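PDB 3KYA: putative phosphatase from Bacteroides thetaiotaomicron, which is of unproven function, but binds zinc ions and probably joins an IPT/TIG domain to a six-bladed beta-propeller. Local coordinates for residues A[107-112]-A[432-437]; A[373-378]-A[396-401]; A[390-395]-A[406-411]. All blocks are in the same frame, centred on the assembly; numbering follows the deposited sequence.

Contact 1 (A[107-112]-A[432-437]). With EDO (1,2-ethanediol), chain C; EDO (1,2-ethanediol), chain J.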
ATOM      1  N   VAL A 107      -2.157  -1.633 -20.762  1.00 11.95           N
ATOM      2  CA  VAL A 107      -3.047  -0.726 -21.487  1.00 11.59           C
ATOM      3  C   VAL A 107      -2.936  -1.066 -22.980  1.00 11.60           C
ATOM      4  O   VAL A 107      -1.851  -1.357 -23.470  1.00 11.86           O
ATOM      5  CB  VAL A 107      -2.707   0.748 -21.244  1.00 12.10           C
ATOM      6  CG1 VAL A 107      -3.678   1.672 -22.003  1.00 11.02           C
ATOM      7  CG2 VAL A 107      -2.741   1.063 -19.742  1.00 11.25           C
ATOM      8  N   GLY A 108      -4.070  -1.064 -23.668  1.00 11.15           N
ATOM      9  CA  GLY A 108      -4.138  -1.313 -25.118  1.00 11.31           C
ATOM     10  C   GLY A 108      -5.015  -0.268 -25.781  1.00 11.08           C
ATOM     11  O   GLY A 108      -5.612   0.567 -25.094  1.00 11.24           O
ATOM     12  N   THR A 109      -5.104  -0.316 -27.109  1.00 11.47           N
ATOM     13  CA  THR A 109      -5.955   0.613 -27.855  1.00 11.70           C
ATOM     14  C   THR A 109      -6.933  -0.214 -28.676  1.00 12.65           C
ATOM     15  O   THR A 109      -6.519  -0.980 -29.546  1.00 12.56           O
ATOM     16  CB  THR A 109      -5.132   1.561 -28.741  1.00 11.98           C
ATOM     17  OG1 THR A 109      -4.208   2.302 -27.918  1.00 11.70           O
ATOM     18  CG2 THR A 109      -6.050   2.561 -29.508  1.00 10.93           C
ATOM     19  N   LEU A 110      -8.227  -0.078 -28.375  1.00 12.93           N
ATOM     20  CA  LEU A 110      -9.277  -0.851 -29.062  1.00 12.91           C
ATOM     21  C   LEU A 110      -9.632  -0.280 -30.437  1.00 13.14           C
ATOM     22  O   LEU A 110      -9.652  -1.000 -31.442  1.00 12.60           O
ATOM     23  CB  LEU A 110     -10.553  -0.853 -28.207  1.00 13.69           C
ATOM     24  CG  LEU A 110     -11.751  -1.631 -28.755  1.00 13.13           C
ATOM     25  CD1 LEU A 110     -11.473  -3.146 -28.684  1.00 14.85           C
ATOM     26  CD2 LEU A 110     -13.040  -1.238 -28.045  1.00 13.81           C
ATOM     27  N   CYS A 111      -9.976   1.001 -30.474  1.00 12.86           N
ATOM     28  CA  CYS A 111     -10.384   1.634 -31.731  1.00 13.39           C
ATOM     29  C   CYS A 111     -10.256   3.130 -31.640  1.00 13.31           C
ATOM     30  O   CYS A 111     -10.098   3.679 -30.543  1.00 13.85           O
ATOM     31  CB  CYS A 111     -11.816   1.247 -32.094  1.00 13.06           C
ATOM     32  SG  CYS A 111     -13.047   1.698 -30.868  1.00 14.92           S
ATOM     33  N   GLY A 112     -10.336   3.788 -32.793  1.00 13.39           N
ATOM     34  CA  GLY A 112     -10.133   5.227 -32.869  1.00 13.27           C
ATOM     35  C   GLY A 112      -8.670   5.520 -33.150  1.00 13.21           C
ATOM     36  O   GLY A 112      -7.798   4.666 -32.945  1.00 12.79           O
ATOM     37  N   THR A 432       0.122   8.566 -25.780  1.00 12.60           N
ATOM     38  CA  THR A 432      -0.696   7.525 -26.391  1.00 12.37           C
ATOM     39  C   THR A 432      -0.139   6.119 -26.194  1.00 12.67           C
ATOM     40  O   THR A 432      -0.717   5.151 -26.701  1.00 13.07           O
ATOM     41  CB  THR A 432      -0.823   7.800 -27.913  1.00 12.64           C
ATOM     42  OG1 THR A 432       0.459   7.653 -28.543  1.00 12.94           O
ATOM     43  CG2 THR A 432      -1.355   9.215 -28.177  1.00 11.91           C
ATOM     44  N   ASP A 433       0.959   5.990 -25.453  1.00 12.28           N
ATOM     45  CA  ASP A 433       1.631   4.689 -25.310  1.00 12.89           C
ATOM     46  C   ASP A 433       0.803   3.601 -24.645  1.00 12.61           C
ATOM     47  O   ASP A 433       0.125   3.830 -23.657  1.00 11.74           O
ATOM     48  CB  ASP A 433       2.932   4.840 -24.519  1.00 13.17           C
ATOM     49  CG  ASP A 433       3.765   5.995 -25.010  1.00 15.03           C
ATOM     50  OD1 ASP A 433       3.406   7.164 -24.691  1.00 15.45           O
ATOM     51  OD2 ASP A 433       4.757   5.732 -25.730  1.00 16.57           O
ATOM     52  N   ASP A 434       0.894   2.402 -25.210  1.00 12.94           N
ATOM     53  CA  ASP A 434       0.275   1.218 -24.656  1.00 13.19           C
ATOM     54  C   ASP A 434       1.328   0.473 -23.833  1.00 13.61           C
ATOM     55  O   ASP A 434       2.530   0.761 -23.952  1.00 14.14           O
ATOM     56  CB  ASP A 434      -0.287   0.339 -25.787  1.00 13.44           C
ATOM     57  CG  ASP A 434      -1.601   0.891 -26.363  1.00 14.42           C
ATOM     58  OD1 ASP A 434      -2.338   1.575 -25.634  1.00 13.06           O
ATOM     59  OD2 ASP A 434      -1.901   0.623 -27.539  1.00 17.75           O
ATOM     60  N   GLY A 435       0.887  -0.481 -23.013  1.00 13.29           N
ATOM     61  CA  GLY A 435       1.805  -1.310 -22.227  1.00 13.43           C
ATOM     62  C   GLY A 435       1.704  -1.198 -20.711  1.00 12.90           C
ATOM     63  O   GLY A 435       0.628  -0.967 -20.142  1.00 12.13           O
ATOM     64  N   ASP A 436       2.855  -1.361 -20.061  1.00 12.82           N
ATOM     65  CA  ASP A 436       2.943  -1.408 -18.608  1.00 12.78           C
ATOM     66  C   ASP A 436       2.209  -0.237 -17.967  1.00 13.34           C
ATOM     67  O   ASP A 436       2.444   0.916 -18.326  1.00 13.12           O
ATOM     68  CB  ASP A 436       4.417  -1.478 -18.172  1.00 13.13           C
ATOM     69  CG  ASP A 436       4.571  -1.688 -16.685  1.00 12.26           C
ATOM     70  OD1 ASP A 436       4.305  -0.742 -15.922  1.00 12.92           O
ATOM     71  OD2 ASP A 436       5.001  -2.784 -16.281  1.00 11.56           O
ATOM     72  N   LEU A 437       1.328  -0.554 -17.020  1.00 13.77           N
ATOM     73  CA  LEU A 437       0.447   0.442 -16.378  1.00 14.62           C
ATOM     74  C   LEU A 437       1.108   1.738 -15.861  1.00 15.20           C
ATOM     75  O   LEU A 437       0.546   2.824 -16.075  1.00 15.10           O
ATOM     76  CB  LEU A 437      -0.351  -0.189 -15.223  1.00 14.55           C
ATOM     77  CG  LEU A 437      -1.279  -1.382 -15.502  1.00 15.82           C
ATOM     78  CD1 LEU A 437      -2.215  -1.615 -14.328  1.00 17.77           C
ATOM     79  CD2 LEU A 437      -2.110  -1.215 -16.785  1.00 15.74           C
TER
HETATM   80  C1  EDO C   2       3.641  -6.500 -18.863  1.00 29.44           C
HETATM   81  O1  EDO C   2       4.153  -6.647 -20.193  1.00 28.17           O
HETATM   82  C2  EDO C   2       3.831  -5.073 -18.374  1.00 28.99           C
HETATM   83  O2  EDO C   2       5.221  -4.821 -18.148  1.00 29.92           O
HETATM   84  C1  EDO J   9      -7.161  -0.349 -34.213  1.00 55.03           C
HETATM   85  O1  EDO J   9      -6.623  -1.558 -33.662  1.00 54.49           O
HETATM   86  C2  EDO J   9      -6.777   0.838 -33.329  1.00 55.48           C
HETATM   87  O2  EDO J   9      -6.727   2.051 -34.097  1.00 55.19           O
HETATM   88  O   HOH W   1      -3.196   4.874 -27.970  1.00 13.01           O

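Contact 2 (A[373-378]-A[396-401])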
ATOM      1  N   ASN A 373     -10.445  17.499 -12.216  1.00 13.74           N
ATOM      2  CA  ASN A 373     -11.585  17.148 -13.083  0.50 13.56           C
ATOM      3  C   ASN A 373     -11.844  15.640 -13.048  1.00 13.76           C
ATOM      4  O   ASN A 373     -11.676  14.946 -14.070  1.00 13.52           O
ATOM      5  CB  ASN A 373     -11.429  17.621 -14.550  0.50 13.41           C
ATOM      6  CG  ASN A 373     -11.693  19.104 -14.741  0.50 13.10           C
ATOM      7  OD1 ASN A 373     -12.697  19.490 -15.343  0.50 11.84           O
ATOM      8  ND2 ASN A 373     -10.794  19.935 -14.248  0.50 11.80           N
ATOM      9  N   PRO A 374     -12.237  15.106 -11.875  1.00 13.82           N
ATOM     10  CA  PRO A 374     -12.542  13.677 -11.772  1.00 14.38           C
ATOM     11  C   PRO A 374     -13.829  13.358 -12.535  1.00 14.38           C
ATOM     12  O   PRO A 374     -14.852  14.040 -12.341  1.00 14.62           O
ATOM     13  CB  PRO A 374     -12.742  13.456 -10.274  1.00 13.81           C
ATOM     14  CG  PRO A 374     -13.189  14.792  -9.754  1.00 14.61           C
ATOM     15  CD  PRO A 374     -12.486  15.814 -10.599  1.00 14.28           C
ATOM     16  N   CYS A 375     -13.763  12.355 -13.408  1.00 14.58           N
ATOM     17  CA  CYS A 375     -14.908  11.976 -14.236  1.00 14.42           C
ATOM     18  C   CYS A 375     -15.431  10.573 -13.869  1.00 14.25           C
ATOM     19  O   CYS A 375     -15.543  10.261 -12.680  1.00 14.38           O
ATOM     20  CB  CYS A 375     -14.568  12.176 -15.727  1.00 14.50           C
ATOM     21  SG  CYS A 375     -14.322  13.946 -16.178  1.00 15.34           S
ATOM     22  N   GLN A 376     -15.709   9.717 -14.849  1.00 12.97           N
ATOM     23  CA  GLN A 376     -16.415   8.474 -14.565  1.00 13.21           C
ATOM     24  C   GLN A 376     -15.653   7.525 -13.653  1.00 12.63           C
ATOM     25  O   GLN A 376     -14.444   7.372 -13.778  1.00 13.38           O
ATOM     26  CB  GLN A 376     -16.789   7.748 -15.863  1.00 13.23           C
ATOM     27  CG  GLN A 376     -17.862   6.669 -15.665  1.00 12.85           C
ATOM     28  CD  GLN A 376     -18.485   6.218 -16.973  1.00 14.12           C
ATOM     29  OE1 GLN A 376     -17.910   6.418 -18.040  1.00 12.80           O
ATOM     30  NE2 GLN A 376     -19.674   5.604 -16.892  1.00 13.33           N
ATOM     31  N   GLY A 377     -16.396   6.869 -12.768  1.00 12.73           N
ATOM     32  CA  GLY A 377     -15.842   5.927 -11.819  1.00 12.87           C
ATOM     33  C   GLY A 377     -16.619   4.629 -11.773  1.00 12.81           C
ATOM     34  O   GLY A 377     -17.804   4.600 -12.088  1.00 13.19           O
ATOM     35  N   VAL A 378     -15.944   3.567 -11.349  1.00 13.04           N
ATOM     36  CA  VAL A 378     -16.539   2.248 -11.239  1.00 13.97           C
ATOM     37  C   VAL A 378     -16.031   1.507 -10.010  1.00 13.48           C
ATOM     38  O   VAL A 378     -14.912   1.732  -9.557  1.00 13.32           O
ATOM     39  CB  VAL A 378     -16.228   1.400 -12.501  1.00 14.16           C
ATOM     40  CG1 VAL A 378     -16.838   2.059 -13.720  1.00 17.09           C
ATOM     41  CG2 VAL A 378     -14.718   1.215 -12.679  1.00 15.97           C
ATOM     42  N   VAL A 396     -11.443   7.932 -13.746  1.00 13.47           N
ATOM     43  CA  VAL A 396     -10.572   8.641 -14.669  1.00 12.90           C
ATOM     44  C   VAL A 396     -10.458  10.098 -14.177  1.00 12.85           C
ATOM     45  O   VAL A 396     -11.464  10.773 -13.992  1.00 12.82           O
ATOM     46  CB  VAL A 396     -11.019   8.507 -16.163  1.00 13.30           C
ATOM     47  CG1 VAL A 396     -10.629   7.114 -16.683  1.00 11.93           C
ATOM     48  CG2 VAL A 396     -12.539   8.827 -16.392  1.00 10.47           C
ATOM     49  N   ASP A 397      -9.215  10.519 -13.936  1.00 12.70           N
ATOM     50  CA  ASP A 397      -8.855  11.854 -13.409  1.00 13.05           C
ATOM     51  C   ASP A 397      -8.445  12.620 -14.652  1.00 12.77           C
ATOM     52  O   ASP A 397      -7.295  12.561 -15.082  1.00 12.75           O
ATOM     53  CB  ASP A 397      -7.732  11.683 -12.407  1.00 13.13           C
ATOM     54  CG  ASP A 397      -7.416  12.950 -11.630  1.00 14.56           C
ATOM     55  OD1 ASP A 397      -8.203  13.926 -11.710  1.00 13.78           O
ATOM     56  OD2 ASP A 397      -6.379  12.939 -10.932  1.00 15.89           O
ATOM     57  N   ARG A 398      -9.396  13.352 -15.218  1.00 12.97           N
ATOM     58  CA  ARG A 398      -9.254  13.852 -16.602  1.00 13.81           C
ATOM     59  C   ARG A 398      -8.007  14.649 -16.921  1.00 13.86           C
ATOM     60  O   ARG A 398      -7.292  14.296 -17.859  1.00 13.60           O
ATOM     61  CB  ARG A 398     -10.512  14.620 -17.078  1.00 13.81           C
ATOM     62  CG  ARG A 398     -10.493  14.872 -18.584  1.00 14.64           C
ATOM     63  CD  ARG A 398     -11.793  15.475 -19.155  1.00 15.82           C
ATOM     64  NE  ARG A 398     -12.078  16.782 -18.571  1.00 17.68           N
ATOM     65  CZ  ARG A 398     -11.599  17.948 -18.997  1.00 19.19           C
ATOM     66  NH1 ARG A 398     -10.770  18.034 -20.033  1.00 20.09           N
ATOM     67  NH2 ARG A 398     -11.956  19.060 -18.359  1.00 21.93           N
ATOM     68  N   LEU A 399      -7.738  15.701 -16.147  1.00 13.87           N
ATOM     69  CA  LEU A 399      -6.612  16.578 -16.448  1.00 14.06           C
ATOM     70  C   LEU A 399      -5.282  16.073 -15.897  1.00 14.05           C
ATOM     71  O   LEU A 399      -4.254  16.728 -16.064  1.00 13.56           O
ATOM     72  CB  LEU A 399      -6.920  18.024 -16.009  1.00 14.01           C
ATOM     73  CG  LEU A 399      -7.974  18.729 -16.876  1.00 15.37           C
ATOM     74  CD1 LEU A 399      -8.290  20.137 -16.357  1.00 15.86           C
ATOM     75  CD2 LEU A 399      -7.550  18.786 -18.360  1.00 16.04           C
ATOM     76  N   ASN A 400      -5.310  14.916 -15.244  1.00 13.44           N
ATOM     77  CA  ASN A 400      -4.078  14.247 -14.813  1.00 13.65           C
ATOM     78  C   ASN A 400      -3.764  13.020 -15.684  1.00 13.43           C
ATOM     79  O   ASN A 400      -2.827  12.289 -15.396  1.00 13.59           O
ATOM     80  CB  ASN A 400      -4.138  13.878 -13.336  1.00 13.16           C
ATOM     81  CG  ASN A 400      -4.084  15.095 -12.439  1.00 13.91           C
ATOM     82  OD1 ASN A 400      -3.412  16.080 -12.761  1.00 14.43           O
ATOM     83  ND2 ASN A 400      -4.798  15.046 -11.315  1.00 12.60           N
ATOM     84  N   PHE A 401      -4.557  12.800 -16.731  1.00 13.57           N
ATOM     85  CA  PHE A 401      -4.276  11.775 -17.739  1.00 13.78           C
ATOM     86  C   PHE A 401      -4.042  10.365 -17.185  1.00 13.60           C
ATOM     87  O   PHE A 401      -3.139   9.646 -17.640  1.00 13.51           O
ATOM     88  CB  PHE A 401      -3.044  12.204 -18.550  1.00 13.95           C
ATOM     89  CG  PHE A 401      -2.956  13.710 -18.801  1.00 14.59           C
ATOM     90  CD1 PHE A 401      -3.931  14.373 -19.538  1.00 14.80           C
ATOM     91  CD2 PHE A 401      -1.876  14.437 -18.321  1.00 15.53           C
ATOM     92  CE1 PHE A 401      -3.840  15.745 -19.774  1.00 15.38           C
ATOM     93  CE2 PHE A 401      -1.766  15.813 -18.546  1.00 15.65           C
ATOM     94  CZ  PHE A 401      -2.745  16.474 -19.282  1.00 15.63           C
TER

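Contact 3 (A[390-395]-A[406-411])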
ATOM      1  N   GLU A 390     -16.125  -5.521  -0.204  1.00 22.53           N
ATOM      2  CA  GLU A 390     -15.368  -6.305  -1.190  1.00 21.41           C
ATOM      3  C   GLU A 390     -14.855  -5.534  -2.400  1.00 19.83           C
ATOM      4  O   GLU A 390     -14.287  -6.139  -3.308  1.00 19.74           O
ATOM      5  CB  GLU A 390     -16.246  -7.450  -1.694  1.00 21.55           C
ATOM      6  CG  GLU A 390     -16.696  -8.421  -0.608  1.00 23.44           C
ATOM      7  CD  GLU A 390     -17.519  -9.575  -1.167  1.00 25.27           C
ATOM      8  OE1 GLU A 390     -18.385  -9.341  -2.033  1.00 26.77           O
ATOM      9  OE2 GLU A 390     -17.309 -10.721  -0.726  1.00 29.46           O
ATOM     10  N   TYR A 391     -15.011  -4.212  -2.406  1.00 17.96           N
ATOM     11  CA  TYR A 391     -14.656  -3.417  -3.570  1.00 17.00           C
ATOM     12  C   TYR A 391     -13.752  -2.222  -3.335  1.00 16.27           C
ATOM     13  O   TYR A 391     -13.744  -1.619  -2.261  1.00 16.81           O
ATOM     14  CB  TYR A 391     -15.935  -2.853  -4.209  1.00 16.75           C
ATOM     15  CG  TYR A 391     -16.911  -3.889  -4.654  1.00 16.41           C
ATOM     16  CD1 TYR A 391     -17.848  -4.401  -3.773  1.00 16.46           C
ATOM     17  CD2 TYR A 391     -16.918  -4.351  -5.971  1.00 17.04           C
ATOM     18  CE1 TYR A 391     -18.751  -5.368  -4.171  1.00 16.85           C
ATOM     19  CE2 TYR A 391     -17.817  -5.325  -6.376  1.00 18.09           C
ATOM     20  CZ  TYR A 391     -18.734  -5.823  -5.466  1.00 18.69           C
ATOM     21  OH  TYR A 391     -19.635  -6.782  -5.842  1.00 19.86           O
ATOM     22  N   ASP A 392     -13.003  -1.900  -4.391  1.00 15.35           N
ATOM     23  CA  ASP A 392     -12.253  -0.660  -4.513  1.00 14.63           C
ATOM     24  C   ASP A 392     -12.979   0.153  -5.582  1.00 14.11           C
ATOM     25  O   ASP A 392     -13.864  -0.361  -6.279  1.00 14.06           O
ATOM     26  CB  ASP A 392     -10.802  -0.895  -4.925  1.00 14.53           C
ATOM     27  CG  ASP A 392      -9.978  -1.492  -3.820  1.00 14.97           C
ATOM     28  OD1 ASP A 392     -10.015  -0.933  -2.696  1.00 14.41           O
ATOM     29  OD2 ASP A 392      -9.272  -2.491  -4.079  1.00 14.34           O
ATOM     30  N   PHE A 393     -12.595   1.418  -5.713  1.00 13.58           N
ATOM     31  CA  PHE A 393     -13.200   2.339  -6.667  1.00 13.81           C
ATOM     32  C   PHE A 393     -12.100   2.901  -7.575  1.00 13.91           C
ATOM     33  O   PHE A 393     -11.016   3.250  -7.097  1.00 14.62           O
ATOM     34  CB  PHE A 393     -13.895   3.444  -5.881  1.00 13.66           C
ATOM     35  CG  PHE A 393     -14.581   4.485  -6.725  1.00 13.01           C
ATOM     36  CD1 PHE A 393     -15.817   4.227  -7.308  1.00 12.93           C
ATOM     37  CD2 PHE A 393     -14.019   5.734  -6.891  1.00 13.86           C
ATOM     38  CE1 PHE A 393     -16.479   5.208  -8.073  1.00 13.19           C
ATOM     39  CE2 PHE A 393     -14.670   6.718  -7.656  1.00 14.24           C
ATOM     40  CZ  PHE A 393     -15.905   6.441  -8.242  1.00 14.33           C
ATOM     41  N   TYR A 394     -12.367   2.941  -8.875  1.00 13.29           N
ATOM     42  CA  TYR A 394     -11.424   3.415  -9.880  1.00 13.64           C
ATOM     43  C   TYR A 394     -12.103   4.514 -10.675  1.00 13.69           C
ATOM     44  O   TYR A 394     -13.279   4.377 -10.997  1.00 13.83           O
ATOM     45  CB  TYR A 394     -11.023   2.290 -10.832  1.00 14.16           C
ATOM     46  CG  TYR A 394     -10.182   1.223 -10.177  1.00 14.03           C
ATOM     47  CD1 TYR A 394     -10.755   0.244  -9.377  1.00 14.97           C
ATOM     48  CD2 TYR A 394      -8.809   1.193 -10.365  1.00 15.94           C
ATOM     49  CE1 TYR A 394      -9.974  -0.749  -8.784  1.00 15.28           C
ATOM     50  CE2 TYR A 394      -8.025   0.222  -9.773  1.00 16.88           C
ATOM     51  CZ  TYR A 394      -8.602  -0.737  -8.980  1.00 15.97           C
ATOM     52  OH  TYR A 394      -7.795  -1.693  -8.399  1.00 16.61           O
ATOM     53  N   PHE A 395     -11.389   5.600 -10.966  1.00 13.65           N
ATOM     54  CA  PHE A 395     -11.979   6.703 -11.737  1.00 13.48           C
ATOM     55  C   PHE A 395     -10.958   7.354 -12.650  1.00 13.65           C
ATOM     56  O   PHE A 395      -9.750   7.300 -12.394  1.00 14.10           O
ATOM     57  CB  PHE A 395     -12.628   7.750 -10.816  1.00 13.87           C
ATOM     58  CG  PHE A 395     -11.647   8.633 -10.074  1.00 13.52           C
ATOM     59  CD1 PHE A 395     -11.146   8.276  -8.815  1.00 13.60           C
ATOM     60  CD2 PHE A 395     -11.240   9.839 -10.628  1.00 14.24           C
ATOM     61  CE1 PHE A 395     -10.248   9.111  -8.141  1.00 15.51           C
ATOM     62  CE2 PHE A 395     -10.357  10.672  -9.959  1.00 16.19           C
ATOM     63  CZ  PHE A 395      -9.859  10.299  -8.706  1.00 14.57           C
ATOM     64  N   VAL A 406      -9.214   4.310  -5.397  1.00 14.02           N
ATOM     65  CA  VAL A 406      -9.629   4.789  -4.084  1.00 13.82           C
ATOM     66  C   VAL A 406     -10.093   3.600  -3.247  1.00 14.00           C
ATOM     67  O   VAL A 406     -11.075   2.927  -3.603  1.00 13.04           O
ATOM     68  CB  VAL A 406     -10.803   5.830  -4.160  1.00 14.10           C
ATOM     69  CG1 VAL A 406     -11.146   6.364  -2.757  1.00 12.93           C
ATOM     70  CG2 VAL A 406     -10.463   7.007  -5.098  1.00 12.89           C
ATOM     71  N   THR A 407      -9.391   3.326  -2.147  1.00 14.31           N
ATOM     72  CA  THR A 407      -9.795   2.260  -1.249  1.00 14.87           C
ATOM     73  C   THR A 407     -10.971   2.768  -0.410  1.00 15.39           C
ATOM     74  O   THR A 407     -11.188   3.972  -0.321  1.00 16.47           O
ATOM     75  CB  THR A 407      -8.644   1.794  -0.329  1.00 14.95           C
ATOM     76  OG1 THR A 407      -8.232   2.867   0.529  1.00 14.80           O
ATOM     77  CG2 THR A 407      -7.461   1.297  -1.157  1.00 14.28           C
ATOM     78  N   PRO A 408     -11.737   1.861   0.205  1.00 15.73           N
ATOM     79  CA  PRO A 408     -12.875   2.272   1.034  1.00 16.08           C
ATOM     80  C   PRO A 408     -12.486   3.208   2.182  1.00 16.22           C
ATOM     81  O   PRO A 408     -13.299   4.019   2.600  1.00 16.28           O
ATOM     82  CB  PRO A 408     -13.394   0.951   1.595  1.00 16.45           C
ATOM     83  CG  PRO A 408     -13.022  -0.037   0.597  1.00 16.34           C
ATOM     84  CD  PRO A 408     -11.691   0.399   0.047  1.00 15.64           C
ATOM     85  N   GLU A 409     -11.242   3.099   2.642  1.00 16.39           N
ATOM     86  CA  GLU A 409     -10.699   3.921   3.726  1.00 17.04           C
ATOM     87  C   GLU A 409     -10.295   5.322   3.259  1.00 16.52           C
ATOM     88  O   GLU A 409      -9.982   6.190   4.082  1.00 16.85           O
ATOM     89  CB  GLU A 409      -9.478   3.227   4.371  1.00 17.44           C
ATOM     90  CG  GLU A 409      -9.765   1.888   5.091  1.00 19.48           C
ATOM     91  CD  GLU A 409     -10.108   0.707   4.173  1.00 24.31           C
ATOM     92  OE1 GLU A 409      -9.869   0.780   2.936  1.00 23.32           O
ATOM     93  OE2 GLU A 409     -10.621  -0.318   4.709  1.00 27.43           O
ATOM     94  N   GLY A 410     -10.276   5.542   1.946  1.00 15.99           N
ATOM     95  CA  GLY A 410      -9.937   6.837   1.375  1.00 15.95           C
ATOM     96  C   GLY A 410      -8.503   7.021   0.913  1.00 15.46           C
ATOM     97  O   GLY A 410      -8.069   8.149   0.690  1.00 16.39           O
ATOM     98  N   ILE A 411      -7.750   5.938   0.762  1.00 14.87           N
ATOM     99  CA  ILE A 411      -6.398   6.061   0.224  1.00 14.87           C
ATOM    100  C   ILE A 411      -6.483   6.136  -1.314  1.00 14.29           C
ATOM    101  O   ILE A 411      -7.037   5.236  -1.957  1.00 14.13           O
ATOM    102  CB  ILE A 411      -5.481   4.915   0.659  1.00 15.43           C
ATOM    103  CG1 ILE A 411      -5.343   4.901   2.187  1.00 16.40           C
ATOM    104  CG2 ILE A 411      -4.111   5.068   0.029  1.00 15.49           C
ATOM    105  CD1 ILE A 411      -4.298   3.908   2.717  1.00 18.24           C
TER

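Contact 1 (A[107-112]-A[432-437])
V107 and G435 face each other as an antiparallel hydrogen-bonded pair, V107 N giving its hydrogen to G435 O at 2.9 Å and V107 O receiving that of G435 N in return. The pair adds the short strand 435-436 to the outer edge of what the strand order makes a beta-propeller blade, built from both ends of the domain: strand 105-110 arrives from the N-terminal side and lies against strand 467-473 from the C terminus, the closure often called molecular velcro. G435 suits its place because its phi is positive (117°); a CB there would be jammed against the carbonyl oxygen of D434. On the face of the sheet that carries the V107 side chain, V107 CG2 meets L437 CD2 at 3.8 Å, a contact between two methyls, and L437 packs on I471 as well.

The side chain of D434 runs back along the partner strand. Its CB sits 3.3 Å from V107 O. CG then passes 3.6 Å from G108 CA. OD1 ends 3.3 Å from G108 C and forms a salt bridge with R469, whose guanidinium also bonds G108 O, so the arginine holds together two acceptors that would otherwise probably repel. OD2 accepts from T109 OG1 at 2.9 Å through its syn lone pair, the threonine side chain crossing the aspartate at roughly a right angle. With chi1 of T109 at -58°, OG1 stands beside the backbone N and faces D434. A water donates to T109 OG1 and to T432 O, its oxygen 2.8 Å from each.

Contact 2 (A[373-378]-A[396-401])
Backbone bonds set the register between N373-V378 and V396-F401. C375 N donates to V396 O at 2.9 Å, almost straight at 168°, and V396 N answers to Q376 O at 3.1 Å. A third bond, from R398 N to N373 O, meets the oxygen from above its carbonyl plane, where the second segment is already turning into the 3-10 segment 398-400. P374 falls opposite D397 in a non-hydrogen-bonded pair, where no N-H is needed for the bond to the partner strand, so a proline fits. N373, with phi and psi both near +65°, holds the left-handed conformation that asparagine tolerates well.

These are the facing ends of the first two strands, 374-381 and 391-397, of a four-stranded blade of the apparent propeller, joined as a beta hairpin.

Polar side chains add a looser tie. N373 and R398 lie side by side, amide and guanidinium nearly perpendicular, with a weak and, as N373 is modelled in two conformers, doubtful bond from R398 NH2 to N373 OD1 at 3.1 Å; the stronger partner of R398 is D445, through NH1. The bend at chi3 (62°) turns the guanidinium back beside N373. Were R398 cut back to an alanine, D445 would probably lose its salt-bridge mate and the C375 sulfur the CD methylene beside it. Across the 3-10 segment, N400 ND2 donates to D397 OD2 at 2.7 Å, an oxygen that also pairs with R404.

Van der Waals contacts complete the join: C375 CB rests 4.0 Å from V396 CG2, C375 SG is equally far from R398 CB, and the L399 CD1 methyl lies, in the conformer described, 3.3 Å from N373 ND2.

Contact 3 (A[390-395]-A[406-411])
V406 pushes its CG2 methyl against the edge of the F395 ring, in the ring plane and 3.7 Å from CE1, while the same methyl lies 4.2 Å from CD2 of F393. The F393 and V406 side chains run side by side on one face of the sheet. At V406, chi1 of -177° sets CG2 beside the backbone N, the branch that reaches both rings. Both phenylalanines continue edge-to-face onto F334, so a compact branched residue suits a place walled by aromatics.

The backbones of F393 and V406 form an antiparallel hydrogen-bonded pair, F393 N to V406 O at 3.0 Å and V406 N to F393 O at 2.7 Å. It joins the second and third strands, 391-397 and 402-406, of a blade of the apparent propeller just where the third gives way to a type I turn, T407 to G410, leading into the fourth.

P408, whose fixed phi fits the turn, brings CG to 3.3 Å from Y391 O and CD to 3.5 Å from D392 OD1. That carboxylate is held by Y385 through OD1 and N382 through OD2. Just past the turn, I411 N donates to T407 OG1 at 3.1 Å.

From the N terminus, after the eight-stranded sheet within 19-101, the chain reaches 107-112, which waits some 320 residues for its partner 432-437; contact 1 therefore closes a loop holding what are probably the other five blades, with contacts 2 and 3 nested inside it. Much later, contact 2 closes a short hairpin loop between 373-378 and 396-401. Contact 3 starts within that loop, at 390-395, and ends beyond it at 406-411, so the two cross. Both use strand 391-397, which has a neighbour on each flank, and they touch through V378 N and Y394 O, 2.8 Å apart. Contact 1 belongs to the next blade, its centre about 17 Å from that of contact 2.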